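Local coordinates for periplasmic beta-glucosidase (PDB 6R5T), which probably hydrolyses terminal, non-reducing beta-D-glucosyl residues of glucosides in the periplasm, releasing beta-D-glucose, as a member of glycoside hydrolase family 3, at residues Phe700-Ser703 / Gln704-Thr708; Leu241-Gln245 / Trp246-Gly250; Phe342-Ala346 / Glu347-His351. The protein carries 1 engineered substitution. One frame throughout, in Å; residues are numbered along the deposited sequence.

Interaction 1 of 3, residues Phe700-Ser703 / Gln704-Thr708; sequences FYDS and QLRHT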
loop_
_atom_site.group_PDB
_atom_site.type_symbol
_atom_site.label_atom_id
_atom_site.label_comp_id
_atom_site.label_asym_id
_atom_site.label_seq_id
_atom_site.Cartn_x
_atom_site.Cartn_y
_atom_site.Cartn_z
ATOM N N PHE A 700 -8.130 10.097 -21.197
ATOM C CA PHE A 700 -7.324 9.287 -20.281
ATOM C C PHE A 700 -6.282 8.547 -21.101
ATOM O O PHE A 700 -6.430 8.301 -22.341
ATOM C CB PHE A 700 -8.207 8.310 -19.503
ATOM C CG PHE A 700 -8.812 7.224 -20.334
ATOM C CD1 PHE A 700 -9.931 7.457 -21.139
ATOM C CD2 PHE A 700 -8.271 5.946 -20.326
ATOM C CE1 PHE A 700 -10.468 6.449 -21.930
ATOM C CE2 PHE A 700 -8.824 4.938 -21.087
ATOM C CZ PHE A 700 -9.915 5.190 -21.908
ATOM N N TYR A 701 -5.254 8.125 -20.391
ATOM C CA TYR A 701 -4.201 7.252 -20.946
ATOM C C TYR A 701 -4.650 5.808 -20.879
ATOM O O TYR A 701 -4.937 5.253 -19.775
ATOM C CB TYR A 701 -2.870 7.435 -20.217
ATOM C CG TYR A 701 -2.251 8.786 -20.447
ATOM C CD1 TYR A 701 -1.531 9.037 -21.600
ATOM C CD2 TYR A 701 -2.483 9.825 -19.563
ATOM C CE1 TYR A 701 -0.986 10.287 -21.830
ATOM C CE2 TYR A 701 -1.968 11.085 -19.799
ATOM C CZ TYR A 701 -1.196 11.300 -20.924
ATOM O OH TYR A 701 -0.655 12.535 -21.146
ATOM N N ASP A 702 -4.702 5.144 -22.028
ATOM C CA ASP A 702 -5.074 3.717 -22.063
ATOM C C ASP A 702 -3.842 2.839 -21.815
ATOM O O ASP A 702 -2.779 3.365 -21.384
ATOM C CB ASP A 702 -5.831 3.396 -23.357
ATOM C CG ASP A 702 -4.952 3.330 -24.588
ATOM O OD1 ASP A 702 -3.722 3.439 -24.449
ATOM O OD2 ASP A 702 -5.516 3.130 -25.689
ATOM N N SER A 703 -3.987 1.524 -21.982
ATOM C CA SER A 703 -2.922 0.548 -21.635
ATOM C C SER A 703 -1.661 0.821 -22.465
ATOM O O SER A 703 -0.572 0.485 -21.990
ATOM C CB SER A 703 -3.357 -0.885 -21.825
ATOM O OG SER A 703 -4.377 -1.205 -20.917
ATOM N N GLN A 704 -1.808 1.369 -23.667
ATOM C CA GLN A 704 -0.664 1.661 -24.562
ATOM C C GLN A 704 -0.211 3.115 -24.405
ATOM O O GLN A 704 0.653 3.546 -25.192
ATOM C CB GLN A 704 -1.066 1.323 -26.004
ATOM C CG GLN A 704 -1.191 -0.168 -26.268
ATOM C CD GLN A 704 -2.450 -0.777 -25.706
ATOM O OE1 GLN A 704 -3.558 -0.261 -25.882
ATOM N NE2 GLN A 704 -2.280 -1.899 -25.021
ATOM N N LEU A 705 -0.725 3.839 -23.409
ATOM C CA LEU A 705 -0.496 5.279 -23.147
ATOM C C LEU A 705 -0.945 6.129 -24.338
ATOM O O LEU A 705 -0.420 7.224 -24.483
ATOM C CB LEU A 705 0.978 5.531 -22.814
ATOM C CG LEU A 705 1.534 4.751 -21.632
ATOM C CD1 LEU A 705 2.999 5.124 -21.401
ATOM C CD2 LEU A 705 0.715 5.058 -20.379
ATOM N N ARG A 706 -1.934 5.670 -25.108
ATOM C CA ARG A 706 -2.649 6.595 -26.003
ATOM C C ARG A 706 -3.552 7.471 -25.152
ATOM O O ARG A 706 -4.285 6.929 -24.289
ATOM C CB ARG A 706 -3.476 5.800 -27.007
ATOM C CG ARG A 706 -2.591 4.925 -27.875
ATOM C CD ARG A 706 -3.264 4.530 -29.163
ATOM N NE ARG A 706 -2.920 3.152 -29.488
ATOM C CZ ARG A 706 -3.561 2.075 -29.039
ATOM N NH1 ARG A 706 -3.153 0.868 -29.401
ATOM N NH2 ARG A 706 -4.597 2.199 -28.228
ATOM N N HIS A 707 -3.536 8.766 -25.400
ATOM C CA HIS A 707 -4.364 9.752 -24.674
ATOM C C HIS A 707 -5.672 10.006 -25.418
ATOM O O HIS A 707 -5.641 10.846 -26.339
ATOM C CB HIS A 707 -3.593 11.033 -24.476
ATOM C CG HIS A 707 -4.107 11.873 -23.367
ATOM N ND1 HIS A 707 -4.277 13.235 -23.519
ATOM C CD2 HIS A 707 -4.529 11.573 -22.114
ATOM C CE1 HIS A 707 -4.709 13.758 -22.383
ATOM N NE2 HIS A 707 -4.868 12.751 -21.500
ATOM N N THR A 708 -6.735 9.297 -25.017
ATOM C CA THR A 708 -7.954 9.024 -25.815
ATOM C C THR A 708 -9.184 9.534 -25.052
ATOM O O THR A 708 -9.208 9.394 -23.821
ATOM C CB THR A 708 -8.012 7.532 -26.181
ATOM O OG1 THR A 708 -9.228 7.212 -26.853
ATOM C CG2 THR A 708 -7.908 6.580 -25.005
#
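Tyr-701 and His-707 lie in an offset stack on one face of a short beta hairpin, their ring centroids 4.2 Å apart and the planes inclined by 25°. They form a non-hydrogen-bonded antiparallel pair, and CD2 of His-707 sits over the centre of the phenol ring, while the Leu-705 carbonyl oxygen meets that ring at its edge. On the other face Phe-700 and Thr-708, a hydrogen-bonded pair, run side by side: Thr-708 CG2 makes a CH-pi contact 4.2 Å from the Phe-700 ring centroid. In the type I turn from Asp-702 to Leu-705 the Asp-702 carboxylate is the main polar partner. With CG between its own N and carbonyl carbon (chi1 75°), Asp-702 folds back so that OD1 accepts from Gln-704 N and Arg-706 N, each at 2.9 Å and from opposite faces of the carboxylate. OD2 forms a salt bridge with Arg-706 NH2 at 2.9 Å, the two flat groups standing 80° apart. One carboxylate thus holds the turn and the residue just before the returning strand. The hairpin belongs to the fibronectin type III-like region and rests on helix 197-204, where Leu-705 packs on Leu-197, Pro-198 and Phe-201 and Tyr-701 N is hydrogen-bonded to Gln-202 OE1.

Interaction 2 of 3, residues Leu241-Gln245 / Trp246-Gly250; sequences LLRQQ and WGFKG
Arg-243 reaches past the end of its helix to grip Gly-250 O end-on, with NH1 at 2.8 Å and NH2 at 2.9 Å from that oxygen. Both bonds lie in the guanidinium plane and approach the carbonyl from the same face. NH1 also donates to Phe-248 O, and a water bridges that oxygen to Arg-243 O. A bend at chi2 (-81°) turns the arginine chain along the departing backbone. Phe-248 CD2 lies over one guanidinium face, offset toward its rim, the ring and guanidinium planes 37° apart. Among the backbone bonds, Trp-246 N meets Leu-241 O in a wide pi-type turn, and Phe-248 N to Leu-242 O is 3.1 Å; Gly-247, which leaves the helix with positive phi, adds a weak bond to Arg-243 O. In the apolar contacts, Leu-241 CD1 lies over the five-membered ring of Trp-246, a CH-pi contact 3.9 Å from its centroid. Leu-242 runs alongside Phe-248, its CD1 3.6 Å from Phe-248 CB and also close to the indole. This junction carries helix 235-245 into barrel strand 251-253: Arg-243 NH2 also forms a salt bridge with Asp-316, while Leu-242 and Phe-248 meet Val-212 of helix 206-213.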
loop_
_atom_site.group_PDB
_atom_site.type_symbol
_atom_site.label_atom_id
_atom_site.label_comp_id
_atom_site.label_asym_id
_atom_site.label_seq_id
_atom_site.Cartn_x
_atom_site.Cartn_y
_atom_site.Cartn_z
ATOM N N LEU A 241 11.263 11.899 -21.048
ATOM C CA LEU A 241 9.999 12.522 -20.676
ATOM C C LEU A 241 10.191 14.024 -20.491
ATOM O O LEU A 241 9.541 14.814 -21.166
ATOM C CB LEU A 241 9.498 11.852 -19.406
ATOM C CG LEU A 241 8.189 12.452 -18.911
ATOM C CD1 LEU A 241 7.054 12.166 -19.886
ATOM C CD2 LEU A 241 7.891 11.920 -17.514
ATOM N N LEU A 242 11.000 14.439 -19.517
ATOM C CA LEU A 242 11.014 15.865 -19.118
ATOM C C LEU A 242 11.498 16.754 -20.277
ATOM O O LEU A 242 10.934 17.804 -20.457
ATOM C CB LEU A 242 11.942 15.991 -17.912
ATOM C CG LEU A 242 12.130 17.394 -17.352
ATOM C CD1 LEU A 242 10.810 18.003 -16.895
ATOM C CD2 LEU A 242 13.159 17.368 -16.234
ATOM N N ARG A 243 12.534 16.344 -21.011
ATOM C CA ARG A 243 13.110 17.219 -22.080
ATOM C C ARG A 243 12.442 16.925 -23.412
ATOM O O ARG A 243 11.902 17.851 -24.028
ATOM C CB ARG A 243 14.618 17.012 -22.159
ATOM C CG ARG A 243 15.310 17.243 -20.825
ATOM C CD ARG A 243 15.528 18.679 -20.592
ATOM N NE ARG A 243 16.360 18.907 -19.407
ATOM C CZ ARG A 243 16.653 20.107 -18.939
ATOM N NH1 ARG A 243 16.229 21.194 -19.582
ATOM N NH2 ARG A 243 17.358 20.221 -17.829
ATOM N N GLN A 244 12.514 15.688 -23.870
ATOM C CA GLN A 244 12.067 15.374 -25.245
ATOM C C GLN A 244 10.537 15.472 -25.348
ATOM O O GLN A 244 10.045 16.133 -26.283
ATOM C CB GLN A 244 12.710 14.072 -25.685
ATOM C CG GLN A 244 14.238 14.188 -25.715
ATOM C CD GLN A 244 15.006 12.904 -25.933
ATOM O OE1 GLN A 244 14.485 11.801 -25.787
ATOM N NE2 GLN A 244 16.284 13.038 -26.254
ATOM N N GLN A 245 9.779 14.902 -24.420
ATOM C CA GLN A 245 8.308 14.893 -24.551
ATOM C C GLN A 245 7.704 16.205 -24.044
ATOM O O GLN A 245 6.853 16.769 -24.714
ATOM C CB GLN A 245 7.705 13.749 -23.759
ATOM C CG GLN A 245 6.791 12.890 -24.595
ATOM C CD GLN A 245 7.504 11.594 -24.880
ATOM O OE1 GLN A 245 8.041 10.953 -23.965
ATOM N NE2 GLN A 245 7.500 11.198 -26.150
ATOM N N TRP A 246 8.141 16.705 -22.890
ATOM C CA TRP A 246 7.498 17.871 -22.283
ATOM C C TRP A 246 8.149 19.168 -22.709
ATOM O O TRP A 246 7.557 20.229 -22.427
ATOM C CB TRP A 246 7.533 17.756 -20.756
ATOM C CG TRP A 246 6.635 16.701 -20.197
ATOM C CD1 TRP A 246 5.751 15.886 -20.839
ATOM C CD2 TRP A 246 6.500 16.406 -18.797
ATOM N NE1 TRP A 246 5.082 15.094 -19.937
ATOM C CE2 TRP A 246 5.539 15.384 -18.668
ATOM C CE3 TRP A 246 7.119 16.904 -17.644
ATOM C CZ2 TRP A 246 5.183 14.850 -17.423
ATOM C CZ3 TRP A 246 6.767 16.381 -16.414
ATOM C CH2 TRP A 246 5.784 15.393 -16.304
ATOM N N GLY A 247 9.352 19.112 -23.263
ATOM C CA GLY A 247 9.971 20.338 -23.793
ATOM C C GLY A 247 10.549 21.219 -22.706
ATOM O O GLY A 247 10.729 22.413 -22.951
ATOM N N PHE A 248 10.873 20.679 -21.521
ATOM C CA PHE A 248 11.426 21.521 -20.440
ATOM C C PHE A 248 12.794 22.054 -20.865
ATOM O O PHE A 248 13.604 21.223 -21.331
ATOM C CB PHE A 248 11.585 20.704 -19.172
ATOM C CG PHE A 248 12.207 21.431 -18.014
ATOM C CD1 PHE A 248 11.624 22.578 -17.488
ATOM C CD2 PHE A 248 13.366 20.938 -17.434
ATOM C CE1 PHE A 248 12.215 23.206 -16.410
ATOM C CE2 PHE A 248 13.937 21.580 -16.340
ATOM C CZ PHE A 248 13.329 22.674 -15.807
ATOM N N LYS A 249 12.997 23.372 -20.742
ATOM C CA LYS A 249 14.255 24.034 -21.192
ATOM C C LYS A 249 15.098 24.532 -20.021
ATOM O O LYS A 249 16.081 25.247 -20.256
ATOM C CB LYS A 249 13.924 25.234 -22.075
ATOM C CG LYS A 249 13.038 24.904 -23.253
ATOM C CD LYS A 249 13.699 23.964 -24.200
ATOM C CE LYS A 249 13.966 24.606 -25.552
ATOM N NZ LYS A 249 14.986 23.851 -26.323
ATOM N N GLY A 250 14.731 24.223 -18.775
ATOM C CA GLY A 250 15.331 24.802 -17.585
ATOM C C GLY A 250 16.354 23.879 -16.951
ATOM O O GLY A 250 17.007 23.045 -17.644
HETATM O O HOH W 1 13.587 20.123 -24.084
#

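Interaction 3 of 3, residues Phe342-Ala346 / Glu347-His351; sequences FDTNA and ESRLH
Ala-346 O accepts from Arg-349 N at 3.0 Å, linking the type I turn of Asp-343 to Ala-346 to the 3-10 segment 347-349; the donor stands above the carbonyl plane. Arg-349 then sends its side chain back over the turn. Its chain leaves with CG anti to the carbonyl carbon and bends at chi3 (78°), which brings the guanidinium beside the Thr-344 carbonyl. There NH1 donates to Thr-344 O at 2.9 Å, in the carbonyl plane on a lone pair, and the oxygen lies only 1° out of the guanidinium plane, a bond well aligned from both partners. Along the way Arg-349 CD passes 3.5 Å from Asp-343 O, and CG lies 4.1 Å from Ala-346 CB. The same turn contains an Asx turn, in which Asp-343 OD1 accepts from Asn-345 N at 3.0 Å, approached from above the carboxylate plane. All this forms part of the loop between helices 307-323 and 352-362, with His-351 at the N-cap position of the latter helix. Phe-342 covers the arginine from one side: its CE2 sits over the centre of the guanidinium, 3.5 Å from Arg-349 CZ, with the two planes 57° apart. Arg-349 NH1 also forms a salt bridge with Asp-117, just beyond helix 100-116; the salt bridge, the Thr-344 bond and the phenyl contact would together restrict rotation of the guanidinium. Glu-347 OE1 forms a salt bridge with Arg-352 at the start of helix 352-362.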
loop_
_atom_site.group_PDB
_atom_site.type_symbol
_atom_site.label_atom_id
_atom_site.label_comp_id
_atom_site.label_asym_id
_atom_site.label_seq_id
_atom_site.Cartn_x
_atom_site.Cartn_y
_atom_site.Cartn_z
ATOM N N PHE A 342 19.763 46.917 8.467
ATOM C CA PHE A 342 18.376 46.837 8.983
ATOM C C PHE A 342 18.203 45.514 9.712
ATOM O O PHE A 342 19.068 44.616 9.609
ATOM C CB PHE A 342 17.356 47.021 7.859
ATOM C CG PHE A 342 17.443 45.981 6.763
ATOM C CD1 PHE A 342 18.377 46.093 5.736
ATOM C CD2 PHE A 342 16.627 44.857 6.789
ATOM C CE1 PHE A 342 18.462 45.127 4.740
ATOM C CE2 PHE A 342 16.717 43.887 5.796
ATOM C CZ PHE A 342 17.632 44.018 4.771
ATOM N N ASP A 343 17.096 45.422 10.449
ATOM C CA ASP A 343 16.757 44.182 11.188
ATOM C C ASP A 343 15.973 43.285 10.218
ATOM O O ASP A 343 14.886 43.688 9.757
ATOM C CB ASP A 343 15.973 44.501 12.459
ATOM C CG ASP A 343 15.516 43.275 13.234
ATOM O OD1 ASP A 343 15.994 42.142 12.920
ATOM O OD2 ASP A 343 14.668 43.458 14.132
ATOM N N THR A 344 16.578 42.185 9.803
ATOM C CA THR A 344 15.940 41.227 8.863
ATOM C C THR A 344 14.568 40.821 9.431
ATOM O O THR A 344 13.618 40.686 8.645
ATOM C CB THR A 344 16.852 40.040 8.581
ATOM O OG1 THR A 344 17.907 40.524 7.740
ATOM C CG2 THR A 344 16.116 38.935 7.845
ATOM N N ASN A 345 14.452 40.727 10.735
ATOM C CA ASN A 345 13.229 40.184 11.378
ATOM C C ASN A 345 12.341 41.305 11.907
ATOM O O ASN A 345 11.437 41.023 12.727
ATOM C CB ASN A 345 13.619 39.206 12.466
ATOM C CG ASN A 345 14.293 37.984 11.906
ATOM O OD1 ASN A 345 15.428 37.672 12.293
ATOM N ND2 ASN A 345 13.623 37.315 10.974
ATOM N N ALA A 346 12.527 42.540 11.442
ATOM C CA ALA A 346 11.643 43.639 11.881
ATOM C C ALA A 346 10.171 43.302 11.623
ATOM O O ALA A 346 9.802 42.828 10.523
ATOM C CB ALA A 346 11.990 44.939 11.195
ATOM N N GLU A 347 9.312 43.717 12.544
ATOM C CA GLU A 347 7.842 43.612 12.382
ATOM C C GLU A 347 7.368 44.265 11.110
ATOM O O GLU A 347 6.441 43.749 10.485
ATOM C CB GLU A 347 7.098 44.350 13.491
ATOM C CG GLU A 347 6.755 43.476 14.615
ATOM C CD GLU A 347 5.799 42.312 14.310
ATOM O OE1 GLU A 347 4.676 42.481 13.711
ATOM O OE2 GLU A 347 6.154 41.321 14.809
ATOM N N SER A 348 7.947 45.417 10.735
ATOM C CA SER A 348 7.437 46.162 9.573
ATOM C C SER A 348 7.743 45.413 8.293
ATOM O O SER A 348 7.159 45.820 7.267
ATOM C CB SER A 348 8.039 47.553 9.483
ATOM O OG SER A 348 9.441 47.434 9.415
ATOM N N ARG A 349 8.565 44.362 8.321
ATOM C CA ARG A 349 8.884 43.608 7.082
ATOM C C ARG A 349 7.963 42.374 6.979
ATOM O O ARG A 349 8.044 41.637 5.965
ATOM C CB ARG A 349 10.355 43.165 7.115
ATOM C CG ARG A 349 11.322 44.343 7.173
ATOM C CD ARG A 349 12.744 43.902 7.019
ATOM N NE ARG A 349 13.057 43.622 5.630
ATOM C CZ ARG A 349 13.601 42.493 5.138
ATOM N NH1 ARG A 349 13.844 41.447 5.893
ATOM N NH2 ARG A 349 13.898 42.416 3.853
ATOM N N LEU A 350 7.133 42.126 7.995
ATOM C CA LEU A 350 6.142 41.011 7.917
ATOM C C LEU A 350 4.892 41.429 7.158
ATOM O O LEU A 350 4.684 42.639 6.788
ATOM C CB LEU A 350 5.790 40.537 9.310
ATOM C CG LEU A 350 6.912 39.932 10.138
ATOM C CD1 LEU A 350 6.401 39.610 11.513
ATOM C CD2 LEU A 350 7.492 38.666 9.509
ATOM N N HIS A 351 4.072 40.435 6.848
ATOM C CA HIS A 351 2.813 40.592 6.112
ATOM C C HIS A 351 1.722 39.893 6.913
ATOM O O HIS A 351 1.113 38.920 6.386
ATOM C CB HIS A 351 2.928 40.110 4.670
ATOM C CG HIS A 351 3.875 40.918 3.858
ATOM N ND1 HIS A 351 5.240 40.709 3.888
ATOM C CD2 HIS A 351 3.654 41.998 3.072
ATOM C CE1 HIS A 351 5.834 41.643 3.147
ATOM N NE2 HIS A 351 4.879 42.457 2.644
#

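All three are local contacts within one continuous stretch of chain, and in each an arginine reaches back or forward to the backbone or to a carboxylate. Interaction 3 is a surface contact; interactions 1 and 2 are partly buried. They share no helix or strand: 1 is a hairpin in the fibronectin type III-like region, 2 a helix end in the N-terminal barrel region, and 3 an interhelical loop. Correspondingly, 1 combines strand pairing, a ring stack and a carboxylate-bound turn, 2 helix-end bonds and leucine packing, and 3 turn bonds with a guanidinium face met by one ring atom of a phenylalanine. Interactions 1 and 2 come within about 6 Å (nearest atoms) without touching. The centres of interactions 1 and 3 are about 52 Å apart.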